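Local coordinates for protein exonuclease VapC9 (Pyrobaculum aerophilum, PDB 1V8P) that is a PIN-domain exonuclease that slowly degrades single-stranded DNA, and probably acts as the RNA-cutting toxin of a type II toxin-antitoxin system, at residues A64-A67 with L68-A72; K87-L90 with S91-V95; L131-D135 with R136-A140; V148-L151 with L152-A156. The protein carries 1 engineered substitution. All coordinates share one frame; numbering follows the deposited sequence.

Contact 1: residues A64-A67 with L68-A72; sequences AGNA and LWKEA
Asn66 and Trp69 both carry CG anti to the backbone N (chi1 -160° and 173°), which lays the amide and the indole side by side, pointing the same way, along helix 58-73 of the PIN domain. Amide and ring planes differ by 34°, and Asn66 ND2 approaches the six-membered ring obliquely, 3.7 Å from Trp69 CE3. The carbonyl Asn66 O sits in the indole plane at the ring edge. The same carbonyl accepts the i to i+4 bond from Lys70 N at 3.1 Å. Ordinary helical bonds run alongside: Trp69 N to Gly65 O at 2.8 Å, then Leu68 N to Ala64 O and Glu71 N to Ala67 O. Glu71, with its chain extended, turns its carboxylate to a salt bridge with Arg76. Ala67 and Leu68 pack on Tyr38 of helix 34-40, Leu68 also on Ser83 of helix 79-91. Asn66, Leu68 and Trp69 meet Tyr116, Leu105 and Leu113 of the second subunit, so this face of the helix belongs to a subunit interface. The extended Lys70 chain slants across Asn66, bringing Lys70 CE to 3.4 Å from Asn66 OD1.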
ATOM      1  N   ALA C  64      13.516  -0.206  -1.659  1.00 31.50           N
ATOM      2  CA  ALA C  64      14.091   0.295  -2.915  1.00 31.68           C
ATOM      3  C   ALA C  64      13.644  -0.646  -4.018  1.00 31.60           C
ATOM      4  O   ALA C  64      13.260  -0.209  -5.097  1.00 31.02           O
ATOM      5  CB  ALA C  64      15.612   0.335  -2.844  1.00 31.75           C
ATOM      6  N   GLY C  65      13.675  -1.945  -3.722  1.00 32.01           N
ATOM      7  CA  GLY C  65      13.243  -2.931  -4.698  1.00 32.63           C
ATOM      8  C   GLY C  65      11.790  -2.750  -5.110  1.00 32.72           C
ATOM      9  O   GLY C  65      11.456  -2.729  -6.289  1.00 33.96           O
ATOM     10  N   ASN C  66      10.917  -2.600  -4.125  1.00 32.38           N
ATOM     11  CA  ASN C  66       9.502  -2.421  -4.390  1.00 31.82           C
ATOM     12  C   ASN C  66       9.239  -1.190  -5.240  1.00 31.55           C
ATOM     13  O   ASN C  66       8.285  -1.161  -6.009  1.00 32.42           O
ATOM     14  CB  ASN C  66       8.741  -2.315  -3.072  1.00 33.41           C
ATOM     15  CG  ASN C  66       7.265  -2.613  -3.228  1.00 34.78           C
ATOM     16  OD1 ASN C  66       6.426  -1.710  -3.122  1.00 32.51           O
ATOM     17  ND2 ASN C  66       6.936  -3.888  -3.488  1.00 34.10           N
ATOM     18  N   ALA C  67      10.076  -0.168  -5.102  1.00 31.53           N
ATOM     19  CA  ALA C  67       9.892   1.045  -5.894  1.00 31.45           C
ATOM     20  C   ALA C  67      10.262   0.775  -7.357  1.00 32.15           C
ATOM     21  O   ALA C  67       9.532   1.166  -8.272  1.00 32.05           O
ATOM     22  CB  ALA C  67      10.741   2.176  -5.343  1.00 27.51           C
ATOM     23  N   LEU C  68      11.396   0.105  -7.570  1.00 32.30           N
ATOM     24  CA  LEU C  68      11.849  -0.213  -8.927  1.00 32.55           C
ATOM     25  C   LEU C  68      10.803  -1.134  -9.559  1.00 32.94           C
ATOM     26  O   LEU C  68      10.470  -1.014 -10.747  1.00 33.24           O
ATOM     27  CB  LEU C  68      13.207  -0.921  -8.897  1.00 31.47           C
ATOM     28  CG  LEU C  68      14.179  -0.719 -10.077  1.00 31.95           C
ATOM     29  CD1 LEU C  68      14.898  -2.033 -10.342  1.00 29.72           C
ATOM     30  CD2 LEU C  68      13.453  -0.249 -11.323  1.00 29.42           C
ATOM     31  N   TRP C  69      10.283  -2.045  -8.742  1.00 32.60           N
ATOM     32  CA  TRP C  69       9.263  -2.971  -9.175  1.00 33.85           C
ATOM     33  C   TRP C  69       8.085  -2.210  -9.770  1.00 35.97           C
ATOM     34  O   TRP C  69       7.633  -2.539 -10.864  1.00 37.55           O
ATOM     35  CB  TRP C  69       8.785  -3.821  -8.000  1.00 34.34           C
ATOM     36  CG  TRP C  69       7.596  -4.705  -8.327  1.00 36.26           C
ATOM     37  CD1 TRP C  69       7.568  -5.758  -9.198  1.00 35.88           C
ATOM     38  CD2 TRP C  69       6.262  -4.578  -7.813  1.00 36.23           C
ATOM     39  NE1 TRP C  69       6.303  -6.291  -9.260  1.00 37.24           N
ATOM     40  CE2 TRP C  69       5.482  -5.585  -8.424  1.00 36.12           C
ATOM     41  CE3 TRP C  69       5.651  -3.712  -6.900  1.00 36.93           C
ATOM     42  CZ2 TRP C  69       4.120  -5.751  -8.149  1.00 37.34           C
ATOM     43  CZ3 TRP C  69       4.288  -3.878  -6.622  1.00 37.09           C
ATOM     44  CH2 TRP C  69       3.542  -4.888  -7.246  1.00 37.21           C
ATOM     45  N   LYS C  70       7.590  -1.192  -9.067  1.00 35.84           N
ATOM     46  CA  LYS C  70       6.449  -0.426  -9.557  1.00 36.01           C
ATOM     47  C   LYS C  70       6.747   0.254 -10.881  1.00 36.34           C
ATOM     48  O   LYS C  70       5.856   0.420 -11.708  1.00 36.76           O
ATOM     49  CB  LYS C  70       6.012   0.653  -8.553  1.00 36.56           C
ATOM     50  CG  LYS C  70       5.545   0.144  -7.203  1.00 39.63           C
ATOM     51  CD  LYS C  70       5.077   1.295  -6.327  1.00 42.05           C
ATOM     52  CE  LYS C  70       4.931   0.856  -4.875  1.00 46.25           C
ATOM     53  NZ  LYS C  70       4.084   1.771  -4.051  1.00 47.59           N
ATOM     54  N   GLU C  71       7.987   0.674 -11.085  1.00 37.24           N
ATOM     55  CA  GLU C  71       8.318   1.333 -12.337  1.00 38.66           C
ATOM     56  C   GLU C  71       8.272   0.287 -13.444  1.00 38.70           C
ATOM     57  O   GLU C  71       7.753   0.547 -14.526  1.00 39.16           O
ATOM     58  CB  GLU C  71       9.707   1.984 -12.266  1.00 39.34           C
ATOM     59  CG  GLU C  71       9.805   3.145 -11.298  1.00 40.64           C
ATOM     60  CD  GLU C  71      11.185   3.775 -11.278  1.00 44.84           C
ATOM     61  OE1 GLU C  71      12.090   3.234 -11.940  1.00 44.77           O
ATOM     62  OE2 GLU C  71      11.372   4.808 -10.592  1.00 47.91           O
ATOM     63  N   ALA C  72       8.791  -0.904 -13.163  1.00 38.24           N
ATOM     64  CA  ALA C  72       8.797  -1.962 -14.164  1.00 37.97           C
ATOM     65  C   ALA C  72       7.365  -2.311 -14.535  1.00 38.36           C
ATOM     66  O   ALA C  72       7.049  -2.519 -15.709  1.00 39.26           O
ATOM     67  CB  ALA C  72       9.517  -3.193 -13.633  1.00 35.80           C
TER

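Contact 2: residues K87-L90 with S91-V95; sequences KKVL and SSFKV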
ATOM      1  N   LYS C  87      21.382  -2.360  -7.204  1.00 37.35           N
ATOM      2  CA  LYS C  87      22.000  -3.379  -6.367  1.00 38.05           C
ATOM      3  C   LYS C  87      23.383  -2.951  -5.884  1.00 38.12           C
ATOM      4  O   LYS C  87      23.699  -3.077  -4.698  1.00 38.37           O
ATOM      5  CB  LYS C  87      22.104  -4.688  -7.154  1.00 38.19           C
ATOM      6  CG  LYS C  87      22.677  -5.846  -6.381  1.00 37.25           C
ATOM      7  CD  LYS C  87      22.726  -7.075  -7.251  1.00 39.25           C
ATOM      8  CE  LYS C  87      23.155  -8.300  -6.469  1.00 40.57           C
ATOM      9  NZ  LYS C  87      23.020  -9.510  -7.334  1.00 43.92           N
ATOM     10  N   LYS C  88      24.192  -2.440  -6.809  1.00 38.03           N
ATOM     11  CA  LYS C  88      25.553  -1.995  -6.504  1.00 39.22           C
ATOM     12  C   LYS C  88      25.495  -0.834  -5.523  1.00 37.34           C
ATOM     13  O   LYS C  88      26.246  -0.785  -4.551  1.00 37.47           O
ATOM     14  CB  LYS C  88      26.297  -1.565  -7.789  1.00 41.14           C
ATOM     15  CG  LYS C  88      26.340  -2.630  -8.874  1.00 42.90           C
ATOM     16  CD  LYS C  88      27.723  -2.755  -9.490  1.00 46.62           C
ATOM     17  CE  LYS C  88      27.773  -3.806 -10.597  1.00 47.54           C
ATOM     18  NZ  LYS C  88      27.041  -3.334 -11.811  1.00 51.14           N
ATOM     19  N   VAL C  89      24.597   0.101  -5.795  1.00 36.81           N
ATOM     20  CA  VAL C  89      24.403   1.252  -4.930  1.00 34.93           C
ATOM     21  C   VAL C  89      24.105   0.771  -3.510  1.00 34.29           C
ATOM     22  O   VAL C  89      24.693   1.258  -2.557  1.00 34.17           O
ATOM     23  CB  VAL C  89      23.244   2.108  -5.424  1.00 34.18           C
ATOM     24  CG1 VAL C  89      22.914   3.172  -4.399  1.00 34.57           C
ATOM     25  CG2 VAL C  89      23.604   2.730  -6.769  1.00 33.43           C
ATOM     26  N   LEU C  90      23.211  -0.197  -3.372  1.00 34.58           N
ATOM     27  CA  LEU C  90      22.872  -0.700  -2.047  1.00 35.72           C
ATOM     28  C   LEU C  90      24.023  -1.421  -1.373  1.00 35.00           C
ATOM     29  O   LEU C  90      24.140  -1.398  -0.153  1.00 35.84           O
ATOM     30  CB  LEU C  90      21.665  -1.643  -2.106  1.00 33.98           C
ATOM     31  CG  LEU C  90      20.303  -0.981  -2.287  1.00 35.76           C
ATOM     32  CD1 LEU C  90      19.236  -2.047  -2.502  1.00 37.20           C
ATOM     33  CD2 LEU C  90      19.980  -0.149  -1.058  1.00 34.33           C
ATOM     34  N   SER C  91      24.874  -2.064  -2.158  1.00 34.47           N
ATOM     35  CA  SER C  91      25.987  -2.798  -1.577  1.00 34.98           C
ATOM     36  C   SER C  91      26.994  -1.866  -0.904  1.00 36.01           C
ATOM     37  O   SER C  91      27.753  -2.289  -0.037  1.00 35.32           O
ATOM     38  CB  SER C  91      26.690  -3.621  -2.657  1.00 35.13           C
ATOM     39  OG  SER C  91      27.400  -2.793  -3.559  1.00 34.70           O
ATOM     40  N   SER C  92      26.986  -0.594  -1.296  1.00 37.33           N
ATOM     41  CA  SER C  92      27.913   0.392  -0.745  1.00 38.60           C
ATOM     42  C   SER C  92      27.633   0.842   0.684  1.00 39.17           C
ATOM     43  O   SER C  92      28.499   1.438   1.323  1.00 40.42           O
ATOM     44  CB  SER C  92      27.947   1.632  -1.639  1.00 38.50           C
ATOM     45  OG  SER C  92      28.235   1.280  -2.980  1.00 40.55           O
ATOM     46  N   PHE C  93      26.437   0.551   1.186  1.00 38.85           N
ATOM     47  CA  PHE C  93      26.034   0.975   2.519  1.00 36.68           C
ATOM     48  C   PHE C  93      26.175  -0.042   3.611  1.00 36.94           C
ATOM     49  O   PHE C  93      26.053  -1.233   3.372  1.00 37.64           O
ATOM     50  CB  PHE C  93      24.577   1.430   2.510  1.00 36.38           C
ATOM     51  CG  PHE C  93      24.325   2.651   1.684  1.00 35.40           C
ATOM     52  CD1 PHE C  93      24.448   2.612   0.304  1.00 35.48           C
ATOM     53  CD2 PHE C  93      23.951   3.846   2.289  1.00 35.29           C
ATOM     54  CE1 PHE C  93      24.200   3.747  -0.465  1.00 35.76           C
ATOM     55  CE2 PHE C  93      23.704   4.978   1.530  1.00 35.06           C
ATOM     56  CZ  PHE C  93      23.828   4.929   0.153  1.00 35.49           C
ATOM     57  N   LYS C  94      26.408   0.459   4.821  1.00 37.54           N
ATOM     58  CA  LYS C  94      26.530  -0.365   6.013  1.00 37.91           C
ATOM     59  C   LYS C  94      25.077  -0.641   6.387  1.00 36.94           C
ATOM     60  O   LYS C  94      24.232   0.239   6.268  1.00 37.65           O
ATOM     61  CB  LYS C  94      27.209   0.431   7.134  1.00 41.55           C
ATOM     62  CG  LYS C  94      28.003  -0.395   8.143  1.00 46.00           C
ATOM     63  CD  LYS C  94      27.139  -1.342   8.985  1.00 48.06           C
ATOM     64  CE  LYS C  94      27.987  -2.080  10.039  1.00 49.50           C
ATOM     65  NZ  LYS C  94      27.191  -3.014  10.895  1.00 50.79           N
ATOM     66  N   VAL C  95      24.777  -1.853   6.829  1.00 34.80           N
ATOM     67  CA  VAL C  95      23.418  -2.194   7.196  1.00 33.05           C
ATOM     68  C   VAL C  95      23.334  -2.357   8.703  1.00 34.65           C
ATOM     69  O   VAL C  95      24.073  -3.141   9.286  1.00 35.31           O
ATOM     70  CB  VAL C  95      22.984  -3.504   6.501  1.00 32.45           C
ATOM     71  CG1 VAL C  95      21.532  -3.830   6.805  1.00 29.79           C
ATOM     72  CG2 VAL C  95      23.196  -3.366   5.005  1.00 31.10           C
TER
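Ser91 OG and Ser92 OG both donate to Lys88 O, the first at 2.5 Å and the second at 3.3 Å. Ser91 OG reaches it from between its backbone N and carbonyl carbon (chi1 71°), a position that folds the hydroxyl back over the last helical turn. Ser91 N also bonds to Lys87 O at 3.0 Å. The backbone spacing then tightens from i+4 to i+3: Ser92 N to Val89 O at 3.2 Å and Phe93 N to Leu90 O at 3.3 Å. The Phe93 ring turns its edge to Val89 O, which lies in the ring plane 3.2 Å from Phe93 CD1. Alongside, Val89 CG1 touches Phe93 CE1 at 4.2 Å, the two side chains pointing the same way. Farther out, Trp47 of helix 44-48 meets the Phe93 ring with planes at about 50°, while Leu37 of helix 34-40 touches Val89, Leu90 and Phe93. Arg51 NE donates to Ser92 O, and Leu90 also packs on Leu101 of the second subunit. The arrangement is a helix C-terminus unwinding through a short turn into strand 94-95, an outermost strand, within this chain, of the parallel sheet in this alpha/beta PIN fold.

Contact 3: residues L131-D135 with R136-A140; sequences LVTQD and RELLA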
ATOM      1  N   LEU C 131      18.995  11.230  10.154  1.00 32.94           N
ATOM      2  CA  LEU C 131      18.166  10.546   9.179  1.00 33.19           C
ATOM      3  C   LEU C 131      18.148  11.333   7.865  1.00 33.70           C
ATOM      4  O   LEU C 131      17.840  12.524   7.848  1.00 34.87           O
ATOM      5  CB  LEU C 131      16.723  10.412   9.692  1.00 32.62           C
ATOM      6  CG  LEU C 131      15.794   9.325   9.113  1.00 32.66           C
ATOM      7  CD1 LEU C 131      14.344   9.772   9.232  1.00 29.67           C
ATOM      8  CD2 LEU C 131      16.106   9.045   7.673  1.00 32.69           C
ATOM      9  N   VAL C 132      18.493  10.674   6.767  1.00 32.77           N
ATOM     10  CA  VAL C 132      18.414  11.326   5.468  1.00 31.71           C
ATOM     11  C   VAL C 132      17.175  10.696   4.791  1.00 33.35           C
ATOM     12  O   VAL C 132      17.080   9.478   4.620  1.00 32.55           O
ATOM     13  CB  VAL C 132      19.684  11.095   4.621  1.00 30.08           C
ATOM     14  CG1 VAL C 132      19.637  11.982   3.371  1.00 29.33           C
ATOM     15  CG2 VAL C 132      20.934  11.430   5.457  1.00 28.47           C
ATOM     16  N   THR C 133      16.208  11.536   4.450  1.00 33.82           N
ATOM     17  CA  THR C 133      14.968  11.085   3.840  1.00 34.31           C
ATOM     18  C   THR C 133      14.480  12.147   2.873  1.00 34.34           C
ATOM     19  O   THR C 133      14.847  13.311   2.968  1.00 34.69           O
ATOM     20  CB  THR C 133      13.872  10.841   4.928  1.00 35.28           C
ATOM     21  OG1 THR C 133      12.600  10.608   4.310  1.00 33.66           O
ATOM     22  CG2 THR C 133      13.760  12.042   5.850  1.00 35.30           C
ATOM     23  N   GLN C 134      13.641  11.740   1.938  1.00 34.57           N
ATOM     24  CA  GLN C 134      13.126  12.671   0.966  1.00 35.08           C
ATOM     25  C   GLN C 134      11.670  12.974   1.308  1.00 34.70           C
ATOM     26  O   GLN C 134      11.065  13.866   0.710  1.00 35.26           O
ATOM     27  CB  GLN C 134      13.257  12.062  -0.433  1.00 34.98           C
ATOM     28  CG  GLN C 134      13.478  13.062  -1.544  1.00 38.70           C
ATOM     29  CD  GLN C 134      14.798  13.782  -1.423  1.00 38.47           C
ATOM     30  OE1 GLN C 134      15.630  13.427  -0.610  1.00 40.96           O
ATOM     31  NE2 GLN C 134      14.996  14.794  -2.239  1.00 38.85           N
ATOM     32  N   ASP C 135      11.134  12.241   2.291  1.00 34.55           N
ATOM     33  CA  ASP C 135       9.739  12.368   2.762  1.00 35.54           C
ATOM     34  C   ASP C 135       9.530  13.535   3.742  1.00 35.66           C
ATOM     35  O   ASP C 135      10.023  13.511   4.868  1.00 35.53           O
ATOM     36  CB  ASP C 135       9.295  11.037   3.409  1.00 34.87           C
ATOM     37  CG  ASP C 135       7.867  11.084   3.970  1.00 35.70           C
ATOM     38  OD1 ASP C 135       7.211  12.137   3.895  1.00 35.88           O
ATOM     39  OD2 ASP C 135       7.396  10.058   4.494  1.00 36.41           O
ATOM     40  N   ARG C 136       8.784  14.544   3.305  1.00 36.66           N
ATOM     41  CA  ARG C 136       8.523  15.730   4.121  1.00 38.34           C
ATOM     42  C   ARG C 136       7.972  15.406   5.505  1.00 39.03           C
ATOM     43  O   ARG C 136       8.371  16.006   6.498  1.00 39.57           O
ATOM     44  CB  ARG C 136       7.544  16.678   3.416  1.00 40.86           C
ATOM     45  CG  ARG C 136       7.960  17.132   2.020  1.00 42.77           C
ATOM     46  CD  ARG C 136       9.356  17.690   2.023  1.00 44.29           C
ATOM     47  NE  ARG C 136      10.231  16.986   1.093  1.00 46.43           N
ATOM     48  CZ  ARG C 136      11.487  17.347   0.844  1.00 48.51           C
ATOM     49  NH1 ARG C 136      12.002  18.407   1.465  1.00 49.59           N
ATOM     50  NH2 ARG C 136      12.225  16.663  -0.028  1.00 47.05           N
ATOM     51  N   GLU C 137       7.048  14.459   5.576  1.00 39.66           N
ATOM     52  CA  GLU C 137       6.459  14.090   6.848  1.00 39.77           C
ATOM     53  C   GLU C 137       7.560  13.574   7.777  1.00 40.09           C
ATOM     54  O   GLU C 137       7.645  14.003   8.921  1.00 41.84           O
ATOM     55  CB  GLU C 137       5.356  13.056   6.610  1.00 41.16           C
ATOM     56  CG  GLU C 137       4.107  13.175   7.497  1.00 45.81           C
ATOM     57  CD  GLU C 137       3.665  14.614   7.762  1.00 48.62           C
ATOM     58  OE1 GLU C 137       3.862  15.497   6.900  1.00 50.28           O
ATOM     59  OE2 GLU C 137       3.094  14.864   8.844  1.00 49.68           O
ATOM     60  N   LEU C 138       8.430  12.693   7.290  1.00 38.39           N
ATOM     61  CA  LEU C 138       9.505  12.168   8.141  1.00 37.83           C
ATOM     62  C   LEU C 138      10.453  13.279   8.600  1.00 37.60           C
ATOM     63  O   LEU C 138      10.849  13.335   9.763  1.00 36.12           O
ATOM     64  CB  LEU C 138      10.321  11.097   7.408  1.00 36.16           C
ATOM     65  CG  LEU C 138      10.141   9.610   7.741  1.00 34.62           C
ATOM     66  CD1 LEU C 138      11.283   8.852   7.065  1.00 33.56           C
ATOM     67  CD2 LEU C 138      10.159   9.349   9.254  1.00 31.38           C
ATOM     68  N   LEU C 139      10.828  14.154   7.674  1.00 37.19           N
ATOM     69  CA  LEU C 139      11.709  15.259   8.014  1.00 38.33           C
ATOM     70  C   LEU C 139      11.095  16.027   9.181  1.00 39.01           C
ATOM     71  O   LEU C 139      11.791  16.475  10.085  1.00 41.66           O
ATOM     72  CB  LEU C 139      11.864  16.192   6.818  1.00 37.67           C
ATOM     73  CG  LEU C 139      12.733  15.711   5.656  1.00 38.22           C
ATOM     74  CD1 LEU C 139      12.301  16.390   4.354  1.00 38.16           C
ATOM     75  CD2 LEU C 139      14.188  16.012   5.961  1.00 36.76           C
ATOM     76  N   ALA C 140       9.779  16.157   9.166  1.00 38.14           N
ATOM     77  CA  ALA C 140       9.091  16.897  10.207  1.00 38.11           C
ATOM     78  C   ALA C 140       9.105  16.221  11.574  1.00 38.61           C
ATOM     79  O   ALA C 140       9.325  16.872  12.590  1.00 38.91           O
ATOM     80  CB  ALA C 140       7.638  17.159   9.781  1.00 36.16           C
TER
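Asp135 and Glu137 make the capping bond of helix 136-141: Asp135 OD1, at the N-cap, accepts from Glu137 N at 2.9 Å. The donor stands above the carboxylate plane, 47° out of it, and CG anti to the backbone N (chi1 178°) folds the carboxylate toward the helix start. Asp135 O takes the first i to i+4 bond, from Leu139 N, at 3.0 Å. Upstream, Thr133 OG1 accepts from Asp135 N, forming an ST turn, and is also hydrogen-bonded to Asp33 OD2. Arg136 bends its chain back so that NE and NH2 both bond weakly to Gln134 O, NH2 at 3.1 Å; Leu139 CD1 lies over one guanidinium face, offset toward the rim. Among apolar groups, the side chains of Leu138 and Leu131 cross at about a right angle, CD1 to CD1 at 3.9 Å, and Leu138 CD1 comes within 3.5 Å of Thr133 OG1. Thr133 and Leu139 slide past each other in opposite directions, Thr133 CG2 lying 3.8 Å from Leu139 CG. Asp135 OD2 makes a salt bridge with Arg73 of the third subunit. This strand-to-helix turn brings Asp135 close to Asp117 and Thr133 onto Asp33, an arrangement consistent with the predicted magnesium site of PIN-domain nucleases.

Contact 4: residues V148-L151 with L152-A156; sequences VETL and LVRLA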
ATOM      1  N   VAL C 148      18.287  14.759   0.913  1.00 33.54           N
ATOM      2  CA  VAL C 148      19.487  14.439   0.149  1.00 35.84           C
ATOM      3  C   VAL C 148      20.361  15.624  -0.219  1.00 37.35           C
ATOM      4  O   VAL C 148      21.587  15.534  -0.163  1.00 38.06           O
ATOM      5  CB  VAL C 148      19.129  13.636  -1.119  1.00 34.85           C
ATOM      6  CG1 VAL C 148      20.336  13.517  -2.037  1.00 34.71           C
ATOM      7  CG2 VAL C 148      18.652  12.251  -0.715  1.00 33.01           C
ATOM      8  N   GLU C 149      19.734  16.738  -0.583  1.00 40.22           N
ATOM      9  CA  GLU C 149      20.473  17.944  -0.954  1.00 42.18           C
ATOM     10  C   GLU C 149      21.314  18.446   0.223  1.00 41.31           C
ATOM     11  O   GLU C 149      22.484  18.813   0.072  1.00 41.15           O
ATOM     12  CB  GLU C 149      19.503  19.043  -1.384  1.00 44.34           C
ATOM     13  CG  GLU C 149      20.175  20.250  -2.014  1.00 49.34           C
ATOM     14  CD  GLU C 149      19.205  21.398  -2.274  1.00 53.15           C
ATOM     15  OE1 GLU C 149      19.439  22.181  -3.223  1.00 53.46           O
ATOM     16  OE2 GLU C 149      18.211  21.527  -1.521  1.00 55.58           O
ATOM     17  N   THR C 150      20.695  18.464   1.396  1.00 39.68           N
ATOM     18  CA  THR C 150      21.367  18.907   2.604  1.00 38.82           C
ATOM     19  C   THR C 150      22.514  17.956   2.905  1.00 39.46           C
ATOM     20  O   THR C 150      23.584  18.374   3.354  1.00 39.31           O
ATOM     21  CB  THR C 150      20.388  18.913   3.782  1.00 39.55           C
ATOM     22  OG1 THR C 150      19.313  19.825   3.512  1.00 38.88           O
ATOM     23  CG2 THR C 150      21.097  19.318   5.048  1.00 39.60           C
ATOM     24  N   LEU C 151      22.291  16.669   2.663  1.00 39.30           N
ATOM     25  CA  LEU C 151      23.335  15.690   2.907  1.00 40.38           C
ATOM     26  C   LEU C 151      24.510  15.951   1.976  1.00 41.46           C
ATOM     27  O   LEU C 151      25.658  15.964   2.410  1.00 42.14           O
ATOM     28  CB  LEU C 151      22.817  14.261   2.693  1.00 39.21           C
ATOM     29  CG  LEU C 151      23.877  13.146   2.702  1.00 37.26           C
ATOM     30  CD1 LEU C 151      24.638  13.157   4.027  1.00 37.10           C
ATOM     31  CD2 LEU C 151      23.214  11.798   2.479  1.00 36.09           C
ATOM     32  N   LEU C 152      24.223  16.168   0.697  1.00 42.01           N
ATOM     33  CA  LEU C 152      25.283  16.412  -0.265  1.00 43.68           C
ATOM     34  C   LEU C 152      26.143  17.627   0.081  1.00 45.28           C
ATOM     35  O   LEU C 152      27.371  17.561  -0.003  1.00 46.44           O
ATOM     36  CB  LEU C 152      24.708  16.540  -1.688  1.00 42.22           C
ATOM     37  CG  LEU C 152      24.191  15.224  -2.274  1.00 41.43           C
ATOM     38  CD1 LEU C 152      23.693  15.448  -3.673  1.00 39.93           C
ATOM     39  CD2 LEU C 152      25.302  14.178  -2.260  1.00 41.44           C
ATOM     40  N   VAL C 153      25.525  18.735   0.475  1.00 44.93           N
ATOM     41  CA  VAL C 153      26.339  19.890   0.807  1.00 45.01           C
ATOM     42  C   VAL C 153      27.265  19.562   1.972  1.00 45.54           C
ATOM     43  O   VAL C 153      28.464  19.804   1.885  1.00 46.89           O
ATOM     44  CB  VAL C 153      25.486  21.129   1.154  1.00 45.26           C
ATOM     45  CG1 VAL C 153      24.751  21.609  -0.076  1.00 45.64           C
ATOM     46  CG2 VAL C 153      24.500  20.798   2.241  1.00 47.64           C
ATOM     47  N   ARG C 154      26.723  18.994   3.050  1.00 45.34           N
ATOM     48  CA  ARG C 154      27.539  18.659   4.216  1.00 44.68           C
ATOM     49  C   ARG C 154      28.736  17.789   3.860  1.00 46.88           C
ATOM     50  O   ARG C 154      29.774  17.870   4.509  1.00 48.05           O
ATOM     51  CB  ARG C 154      26.716  17.928   5.283  1.00 42.94           C
ATOM     52  CG  ARG C 154      25.607  18.733   5.904  1.00 38.34           C
ATOM     53  CD  ARG C 154      24.971  17.984   7.067  1.00 35.43           C
ATOM     54  NE  ARG C 154      23.842  18.729   7.610  1.00 33.91           N
ATOM     55  CZ  ARG C 154      23.225  18.456   8.756  1.00 33.93           C
ATOM     56  NH1 ARG C 154      23.629  17.439   9.502  1.00 35.44           N
ATOM     57  NH2 ARG C 154      22.201  19.205   9.161  1.00 31.99           N
ATOM     58  N   LEU C 155      28.592  16.944   2.844  1.00 49.24           N
ATOM     59  CA  LEU C 155      29.690  16.062   2.446  1.00 50.69           C
ATOM     60  C   LEU C 155      30.702  16.823   1.609  1.00 51.41           C
ATOM     61  O   LEU C 155      31.903  16.644   1.773  1.00 52.77           O
ATOM     62  CB  LEU C 155      29.163  14.848   1.661  1.00 49.90           C
ATOM     63  CG  LEU C 155      28.294  13.866   2.458  1.00 50.21           C
ATOM     64  CD1 LEU C 155      27.647  12.850   1.521  1.00 48.13           C
ATOM     65  CD2 LEU C 155      29.141  13.184   3.518  1.00 49.12           C
ATOM     66  N   ALA C 156      30.210  17.675   0.717  1.00 53.09           N
ATOM     67  CA  ALA C 156      31.077  18.471  -0.142  1.00 55.47           C
ATOM     68  C   ALA C 156      32.079  19.259   0.694  1.00 57.64           C
ATOM     69  O   ALA C 156      33.162  19.599   0.215  1.00 58.63           O
ATOM     70  CB  ALA C 156      30.246  19.423  -0.982  1.00 53.98           C
TER
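The Arg154 guanidinium is met obliquely by Thr150 CG2, whose nearest side-chain atom across this contact is Arg154 NE at 3.8 Å. The two side chains run side by side and point the same way, Arg154 being extended from CG to NE. With OG1 beside the backbone N (chi1 -61°), Thr150 has CG2 anti to that N, and OG1 bonds to Asp147 OD1. One residue on in each case, Leu151 and Leu155 cross at a slant, CD1 to CD1 at 3.9 Å. Leu155 CG also sits 3.4 Å from Leu151 O. A looser apolar pair, Val148 CG1 with Leu152 CD1 at 4.2 Å, repeats the i to i+4 spacing. Backbone bonds of the same spacing run beneath them: Leu152 N to Val148 O at 2.8 Å, then Val153 N to Glu149 O and Leu155 N to Leu151 O. Val148, Leu151, Leu152 and Leu155 turn to neighbouring elements of the PIN fold. Val148 packs on Ala36, Ala39 and Leu40 of helix 34-40, Leu151 on Tyr30 of strand 30-32, Leu152 on Lys46 and Leu155 on Trp47, both of helix 44-48.

In the fold
The four contacts follow one another along the chain. Contacts 1 and 2 lie on successive helices, 58-73 and 79-91, their centres about 17 Å apart, and both meet the second subunit. Contacts 2 and 3 reach the two strands of the parallel sheet that are outermost within the chain, 94-95 and 130-132, on opposite sides of the chain's centre with about 20 Å between their own centres. Contact 4, on helix 148-156, touches contact 3 where Gln134 meets Val148 and Val132 meets Leu151; their centres are about 14 Å apart. Contact 3 holds a predicted magnesium ligand and meets the third and fourth subunits, so the probable active site lies close to tetramer interfaces, whereas no other chain touches contact 4.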